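Local coordinates for protein PA0821 (Pseudomonas aeruginosa, PDB 7DRG) that probably serves as the immunity protein (antitoxin) that protects the cell against a putative VRR-NUC nuclease effector of the type VI secretion system, at residues Leu163-Phe166 / Ile167-Arg171; Lys228-Ser231 / Trp232-Leu236; Leu236-Glu239 / Arg240-Leu243. All blocks are in the same frame, centred on the assembly; numbering follows the deposited sequence.

Contact 1: Leu163-Phe166 / Ile167-Arg171; sequences LQLF and IDFAR
Gln-164 and Asp-168 meet one helical turn apart because their torsions bring both groups to one flank. The Gln-164 chain leaves with CG anti to its backbone N (chi1 -172°) and then bends at chi2, which turns the amide forward along the helix, toward the Asp-168 carboxylate. Asp-168 CG lies beside its own backbone N (chi1 -76°), anti to the carbonyl carbon. Gln-164 NE2 donates to Asp-168 OD1 at 3.0 Å. The acceptor lies close to the amide plane, but the donor reaches OD1 from above the carboxylate plane. The two planes stand 41° apart. Asp-168 OD1 takes a second bond from Arg-171 NH2 at 2.7 Å, part of a salt bridge that meets the oxygen nearly along its C-O axis. The positive charge of Arg-171 probably helps keep Asp-168 ionised, although Glu-64 brings a like charge near Asp-168 OD2. Arg-171 NH1 forms a further salt bridge with Glu-360.

On another side of the helix, Leu-165 and Phe-169 lie alongside and point the same way. Leu-165 CB sits over the ring face, 4.3 Å from the Phe-169 centroid, as a CH-pi contact. Leu-165 O also lies over one face of this ring, and the same oxygen accepts a hydrogen bond from Phe-169 N at 2.8 Å in the regular i to i+4 ladder.

Helix 161-173 thus packs on helix 52-69 with one flank, through Leu-165 and Phe-169, and on strands 233-237 and 267-272 with another, while Leu-358 and Glu-360 of a loop touch Ile-167.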
loop_
_atom_site.group_PDB
_atom_site.type_symbol
_atom_site.label_atom_id
_atom_site.label_comp_id
_atom_site.label_asym_id
_atom_site.label_seq_id
_atom_site.Cartn_x
_atom_site.Cartn_y
_atom_site.Cartn_z
ATOM N N LEU B 163 26.566 -10.731 6.928
ATOM C CA LEU B 163 26.356 -11.877 7.797
ATOM C C LEU B 163 27.502 -12.032 8.796
ATOM O O LEU B 163 27.265 -12.243 9.991
ATOM C CB LEU B 163 26.202 -13.128 6.928
ATOM C CG LEU B 163 26.144 -14.483 7.616
ATOM C CD1 LEU B 163 24.980 -14.537 8.577
ATOM C CD2 LEU B 163 26.036 -15.576 6.548
ATOM N N GLN B 164 28.748 -11.901 8.329
ATOM C CA GLN B 164 29.894 -11.981 9.227
ATOM C C GLN B 164 29.845 -10.892 10.295
ATOM O O GLN B 164 30.156 -11.145 11.465
ATOM C CB GLN B 164 31.193 -11.883 8.426
ATOM C CG GLN B 164 32.436 -12.148 9.255
ATOM C CD GLN B 164 32.573 -13.611 9.635
ATOM O OE1 GLN B 164 32.746 -14.476 8.770
ATOM N NE2 GLN B 164 32.476 -13.901 10.928
ATOM N N LEU B 165 29.457 -9.675 9.914
ATOM C CA LEU B 165 29.330 -8.601 10.898
ATOM C C LEU B 165 28.286 -8.947 11.949
ATOM O O LEU B 165 28.511 -8.757 13.150
ATOM C CB LEU B 165 28.967 -7.277 10.216
ATOM C CG LEU B 165 29.965 -6.634 9.260
ATOM C CD1 LEU B 165 29.355 -5.357 8.682
ATOM C CD2 LEU B 165 31.291 -6.340 9.959
ATOM N N PHE B 166 27.119 -9.437 11.511
ATOM C CA PHE B 166 26.042 -9.715 12.456
ATOM C C PHE B 166 26.469 -10.756 13.485
ATOM O O PHE B 166 26.217 -10.593 14.687
ATOM C CB PHE B 166 24.782 -10.162 11.702
ATOM C CG PHE B 166 23.541 -10.154 12.543
ATOM C CD1 PHE B 166 22.830 -8.980 12.728
ATOM C CD2 PHE B 166 23.082 -11.314 13.147
ATOM C CE1 PHE B 166 21.688 -8.970 13.510
ATOM C CE2 PHE B 166 21.943 -11.306 13.923
ATOM C CZ PHE B 166 21.242 -10.129 14.101
ATOM N N ILE B 167 27.141 -11.816 13.037
ATOM C CA ILE B 167 27.622 -12.833 13.966
ATOM C C ILE B 167 28.728 -12.273 14.855
ATOM O O ILE B 167 28.740 -12.504 16.069
ATOM C CB ILE B 167 28.094 -14.076 13.194
ATOM C CG1 ILE B 167 26.992 -14.599 12.267
ATOM C CG2 ILE B 167 28.564 -15.148 14.168
ATOM C CD1 ILE B 167 25.667 -14.818 12.942
ATOM N N ASP B 168 29.683 -11.547 14.267
ATOM C CA ASP B 168 30.771 -10.972 15.055
ATOM C C ASP B 168 30.236 -10.030 16.122
ATOM O O ASP B 168 30.717 -10.036 17.262
ATOM C CB ASP B 168 31.756 -10.230 14.153
ATOM C CG ASP B 168 32.673 -11.175 13.376
ATOM O OD1 ASP B 168 32.580 -12.397 13.575
ATOM O OD2 ASP B 168 33.480 -10.690 12.552
ATOM N N PHE B 169 29.235 -9.216 15.771
ATOM C CA PHE B 169 28.690 -8.269 16.742
ATOM C C PHE B 169 27.928 -9.000 17.841
ATOM O O PHE B 169 28.019 -8.636 19.020
ATOM C CB PHE B 169 27.748 -7.257 16.063
ATOM C CG PHE B 169 28.404 -6.344 15.052
ATOM C CD1 PHE B 169 29.755 -6.405 14.770
ATOM C CD2 PHE B 169 27.629 -5.396 14.386
ATOM C CE1 PHE B 169 30.328 -5.564 13.838
ATOM C CE2 PHE B 169 28.196 -4.549 13.451
ATOM C CZ PHE B 169 29.541 -4.622 13.180
ATOM N N ALA B 170 27.153 -10.021 17.468
ATOM C CA ALA B 170 26.436 -10.805 18.465
ATOM C C ALA B 170 27.407 -11.432 19.449
ATOM O O ALA B 170 27.157 -11.454 20.662
ATOM C CB ALA B 170 25.606 -11.889 17.778
ATOM N N ARG B 171 28.524 -11.937 18.933
ATOM C CA ARG B 171 29.523 -12.590 19.766
ATOM C C ARG B 171 30.081 -11.641 20.824
ATOM O O ARG B 171 30.296 -12.045 21.974
ATOM C CB ARG B 171 30.629 -13.133 18.865
ATOM C CG ARG B 171 31.605 -14.072 19.510
ATOM C CD ARG B 171 32.003 -15.140 18.501
ATOM N NE ARG B 171 32.251 -14.589 17.166
ATOM C CZ ARG B 171 32.143 -15.292 16.044
ATOM N NH1 ARG B 171 31.777 -16.569 16.096
ATOM N NH2 ARG B 171 32.388 -14.724 14.867
#

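Contact 2: Lys228-Ser231 / Trp232-Leu236; sequences KTVS and WLTLL
Thr-234 OG1 is gripped by two partners at the turn into strand 233-237. Ser-231 N donates to Thr-234 OG1 at 3.2 Å, and the bond is fairly straight at 164°. Water 1 is hydrogen-bonded to Thr-234 OG1 at 2.8 Å. The same water donates to Ser-231 O at 2.7 Å. The direct bond and the water bridge together tie the peptide groups on either side of Ser-231 to one hydroxyl.

The Thr-234 torsion explains this reach. With chi1 at -53°, OG1 stands anti to the carbonyl carbon and beside the backbone N, facing back across the turn. The methyl, anti to the backbone N, also faces the preceding loop: Thr-234 CG2 comes to 4.1 Å from Thr-229 O. Val-230 CB comes to 3.6 Å from Thr-234 OG1, so the hydroxyl has a carbon neighbour as well as polar ones. Before the turn, Thr-229 OG1 donates to Val-230 O at 2.8 Å. Arg-330 also bonds to that hydroxyl.

Beyond Ser-231 the chain bends sharply. The indole of Trp-232 lies with one face against Leu-233 CD2, which is 3.8 Å above the ring plane and offset toward the rim. Trp-232 NE1 bonds to Gly-273 O. Trp-232 and Leu-233 both face Ala-180, a classic beta bulge. Trp-232 and the strand after it pair with strand 267-272, and Leu-233 and Leu-235 with strand 177-180.

All residues in touch here are buried. A turn with polar peptide groups at such a depth needs internal partners. The threonine hydroxyl meets one N-H directly, and the bridging water lets it serve a nearby carbonyl too. These bonds probably hold the corner in one conformation, with a single bridging water as part of it.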
loop_
_atom_site.group_PDB
_atom_site.type_symbol
_atom_site.label_atom_id
_atom_site.label_comp_id
_atom_site.label_asym_id
_atom_site.label_seq_id
_atom_site.Cartn_x
_atom_site.Cartn_y
_atom_site.Cartn_z
ATOM N N LYS B 228 10.295 -9.664 18.911
ATOM C CA LYS B 228 9.424 -8.877 18.049
ATOM C C LYS B 228 9.097 -9.615 16.760
ATOM O O LYS B 228 7.935 -9.664 16.337
ATOM C CB LYS B 228 10.094 -7.540 17.734
ATOM C CG LYS B 228 9.316 -6.651 16.771
ATOM C CD LYS B 228 10.261 -5.599 16.215
ATOM C CE LYS B 228 9.630 -4.789 15.101
ATOM N NZ LYS B 228 10.634 -3.863 14.497
ATOM N N THR B 229 10.109 -10.177 16.110
ATOM C CA THR B 229 9.915 -10.709 14.772
ATOM C C THR B 229 11.067 -11.634 14.423
ATOM O O THR B 229 12.163 -11.541 14.987
ATOM C CB THR B 229 9.824 -9.588 13.727
ATOM O OG1 THR B 229 9.525 -10.151 12.444
ATOM C CG2 THR B 229 11.153 -8.839 13.634
ATOM N N VAL B 230 10.794 -12.527 13.484
ATOM C CA VAL B 230 11.845 -13.233 12.771
ATOM C C VAL B 230 12.150 -12.461 11.492
ATOM O O VAL B 230 11.349 -11.651 11.018
ATOM C CB VAL B 230 11.444 -14.693 12.468
ATOM C CG1 VAL B 230 10.883 -15.362 13.715
ATOM C CG2 VAL B 230 10.423 -14.745 11.327
ATOM N N SER B 231 13.330 -12.695 10.933
ATOM C CA SER B 231 13.660 -12.173 9.612
ATOM C C SER B 231 14.706 -13.101 9.015
ATOM O O SER B 231 14.793 -14.270 9.403
ATOM C CB SER B 231 14.124 -10.708 9.691
ATOM O OG SER B 231 14.095 -10.128 8.393
ATOM N N TRP B 232 15.491 -12.594 8.062
ATOM C CA TRP B 232 16.537 -13.424 7.462
ATOM C C TRP B 232 17.480 -13.966 8.530
ATOM O O TRP B 232 17.823 -15.155 8.530
ATOM C CB TRP B 232 17.314 -12.626 6.411
ATOM C CG TRP B 232 18.375 -13.444 5.729
ATOM C CD1 TRP B 232 18.226 -14.692 5.184
ATOM C CD2 TRP B 232 19.746 -13.077 5.518
ATOM N NE1 TRP B 232 19.419 -15.123 4.655
ATOM C CE2 TRP B 232 20.368 -14.152 4.842
ATOM C CE3 TRP B 232 20.503 -11.945 5.823
ATOM C CZ2 TRP B 232 21.711 -14.121 4.465
ATOM C CZ3 TRP B 232 21.839 -11.918 5.457
ATOM C CH2 TRP B 232 22.433 -12.994 4.793
ATOM N N LEU B 233 17.905 -13.108 9.451
ATOM C CA LEU B 233 18.648 -13.539 10.623
ATOM C C LEU B 233 17.793 -13.251 11.849
ATOM O O LEU B 233 17.147 -12.202 11.927
ATOM C CB LEU B 233 19.993 -12.823 10.727
ATOM C CG LEU B 233 20.851 -12.784 9.461
ATOM C CD1 LEU B 233 22.193 -12.119 9.747
ATOM C CD2 LEU B 233 21.066 -14.196 8.906
ATOM N N THR B 234 17.759 -14.200 12.778
ATOM C CA THR B 234 17.018 -14.067 14.022
ATOM C C THR B 234 17.934 -14.463 15.166
ATOM O O THR B 234 18.522 -15.543 15.129
ATOM C CB THR B 234 15.767 -14.947 14.009
ATOM O OG1 THR B 234 15.014 -14.664 12.822
ATOM C CG2 THR B 234 14.893 -14.644 15.223
ATOM N N LEU B 235 18.062 -13.594 16.171
ATOM C CA LEU B 235 18.955 -13.833 17.302
ATOM C C LEU B 235 18.136 -14.112 18.556
ATOM O O LEU B 235 17.273 -13.311 18.929
ATOM C CB LEU B 235 19.896 -12.642 17.530
ATOM C CG LEU B 235 20.960 -12.833 18.624
ATOM C CD1 LEU B 235 22.170 -12.011 18.299
ATOM C CD2 LEU B 235 20.434 -12.418 19.994
ATOM N N LEU B 236 18.436 -15.227 19.222
ATOM C CA LEU B 236 17.838 -15.577 20.502
ATOM C C LEU B 236 18.947 -15.755 21.525
ATOM O O LEU B 236 19.891 -16.507 21.275
ATOM C CB LEU B 236 17.043 -16.880 20.415
ATOM C CG LEU B 236 16.028 -17.048 19.285
ATOM C CD1 LEU B 236 15.408 -18.430 19.374
ATOM C CD2 LEU B 236 14.950 -15.974 19.343
HETATM O O HOH W 1 16.156 -16.189 10.785
#

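Contact 3: Leu236-Glu239 / Arg240-Leu243; sequences LNNE and RLAL
Asn-237 OD1 accepts from Arg-240 N at 3.0 Å, a capping bond at the first turn of helix 238-243. The N-H points well at the oxygen (162°) but arrives from above the carbonyl plane. The Arg-240 side chain runs past the same atom: Arg-240 CG lies 3.3 Å from Asn-237 OD1. Farther out, Arg-240 NH1 makes a weak bond to Asn-237 OD1 at 3.4 Å. The oxygen meets the guanidinium at its edge, and the amide and guanidinium planes are 48° apart.

Torsions and outer partners set up this first shell. Asn-237 CG sits between the backbone N and the carbonyl carbon (chi1 68°), which folds the amide over the start of the helix. The extended Arg-240 chain carries its guanidinium past the amide, and Arg-240 NE bonds to Arg-226 O. That outside bond helps fix the guanidinium. Behind the cap, Leu-236 CB touches Arg-240 CB at 4.1 Å, and Leu-236 also packs on Ile-227. Asn-238 and Leu-241 lie side by side, pointing the same way.

The backbone bond from Leu-241 N to Asn-237 O, at 2.8 Å, begins the helical ladder, so Asn-237 contributes both its side-chain and main-chain oxygens. This is an asparagine N-cap at a strand-to-helix junction, where strand 233-237 passes directly into a short helix.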
loop_
_atom_site.group_PDB
_atom_site.type_symbol
_atom_site.label_atom_id
_atom_site.label_comp_id
_atom_site.label_asym_id
_atom_site.label_seq_id
_atom_site.Cartn_x
_atom_site.Cartn_y
_atom_site.Cartn_z
ATOM N N LEU B 236 18.436 -15.227 19.222
ATOM C CA LEU B 236 17.838 -15.577 20.502
ATOM C C LEU B 236 18.947 -15.755 21.525
ATOM O O LEU B 236 19.891 -16.507 21.275
ATOM C CB LEU B 236 17.043 -16.880 20.415
ATOM C CG LEU B 236 16.028 -17.048 19.285
ATOM C CD1 LEU B 236 15.408 -18.430 19.374
ATOM C CD2 LEU B 236 14.950 -15.974 19.343
ATOM N N ASN B 237 18.829 -15.087 22.671
ATOM C CA ASN B 237 19.748 -15.423 23.751
ATOM C C ASN B 237 19.353 -16.778 24.343
ATOM O O ASN B 237 18.327 -17.363 23.994
ATOM C CB ASN B 237 19.793 -14.315 24.813
ATOM C CG ASN B 237 18.494 -14.167 25.595
ATOM O OD1 ASN B 237 17.442 -14.683 25.211
ATOM N ND2 ASN B 237 18.568 -13.433 26.705
ATOM N N ASN B 238 20.208 -17.306 25.224
ATOM C CA ASN B 238 19.964 -18.659 25.710
ATOM C C ASN B 238 18.626 -18.775 26.430
ATOM O O ASN B 238 17.966 -19.815 26.338
ATOM C CB ASN B 238 21.104 -19.118 26.617
ATOM C CG ASN B 238 22.289 -19.658 25.829
ATOM O OD1 ASN B 238 22.152 -20.048 24.669
ATOM N ND2 ASN B 238 23.455 -19.699 26.463
ATOM N N GLU B 239 18.187 -17.721 27.122
ATOM C CA GLU B 239 16.901 -17.811 27.805
ATOM C C GLU B 239 15.749 -17.918 26.806
ATOM O O GLU B 239 14.840 -18.736 26.980
ATOM C CB GLU B 239 16.692 -16.625 28.743
ATOM C CG GLU B 239 15.321 -16.678 29.398
ATOM C CD GLU B 239 15.174 -15.757 30.587
ATOM O OE1 GLU B 239 15.918 -14.757 30.670
ATOM O OE2 GLU B 239 14.304 -16.042 31.440
ATOM N N ARG B 240 15.760 -17.090 25.757
ATOM C CA ARG B 240 14.725 -17.198 24.731
ATOM C C ARG B 240 14.821 -18.523 23.992
ATOM O O ARG B 240 13.798 -19.117 23.627
ATOM C CB ARG B 240 14.836 -16.033 23.753
ATOM C CG ARG B 240 14.312 -14.738 24.327
ATOM C CD ARG B 240 14.730 -13.520 23.508
ATOM N NE ARG B 240 14.005 -12.350 23.976
ATOM C CZ ARG B 240 14.341 -11.640 25.045
ATOM N NH1 ARG B 240 15.423 -11.960 25.755
ATOM N NH2 ARG B 240 13.599 -10.603 25.394
ATOM N N LEU B 241 16.045 -18.998 23.754
ATOM C CA LEU B 241 16.229 -20.288 23.100
ATOM C C LEU B 241 15.603 -21.415 23.913
ATOM O O LEU B 241 14.939 -22.297 23.357
ATOM C CB LEU B 241 17.718 -20.542 22.872
ATOM C CG LEU B 241 18.114 -21.869 22.231
ATOM C CD1 LEU B 241 17.462 -22.033 20.867
ATOM C CD2 LEU B 241 19.624 -21.952 22.122
ATOM N N ALA B 242 15.777 -21.383 25.237
ATOM C CA ALA B 242 15.163 -22.396 26.090
ATOM C C ALA B 242 13.642 -22.288 26.079
ATOM O O ALA B 242 12.944 -23.308 26.028
ATOM C CB ALA B 242 15.705 -22.275 27.516
ATOM N N LEU B 243 13.108 -21.062 26.119
ATOM C CA LEU B 243 11.662 -20.884 26.056
ATOM C C LEU B 243 11.083 -21.348 24.726
ATOM O O LEU B 243 9.902 -21.703 24.670
ATOM C CB LEU B 243 11.296 -19.417 26.303
ATOM C CG LEU B 243 11.390 -18.933 27.751
ATOM C CD1 LEU B 243 11.361 -17.417 27.815
ATOM C CD2 LEU B 243 10.259 -19.517 28.587
#

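Contact 1 comes first along the chain; contact 2 then runs straight into contact 3. All three lie in the part of the chain that belongs to the type VI immunity family for VRR-NUC effectors. Contacts 2 and 3 share Leu-236 and strand 233-237: one lies at its start, the other at its end, with centres about 12 Å apart. Contact 1 lies on helix 161-173, its centre about 14 Å from that of contact 2. The two touch directly, with Ala-170 CB 3.5 Å from Leu-235 CD1. Contacts 1 and 3 do not touch; their nearest atoms are about 7 Å apart. Strand 233-237 thus packs against helix 161-173 and leads out into the more exposed short helix 238-243.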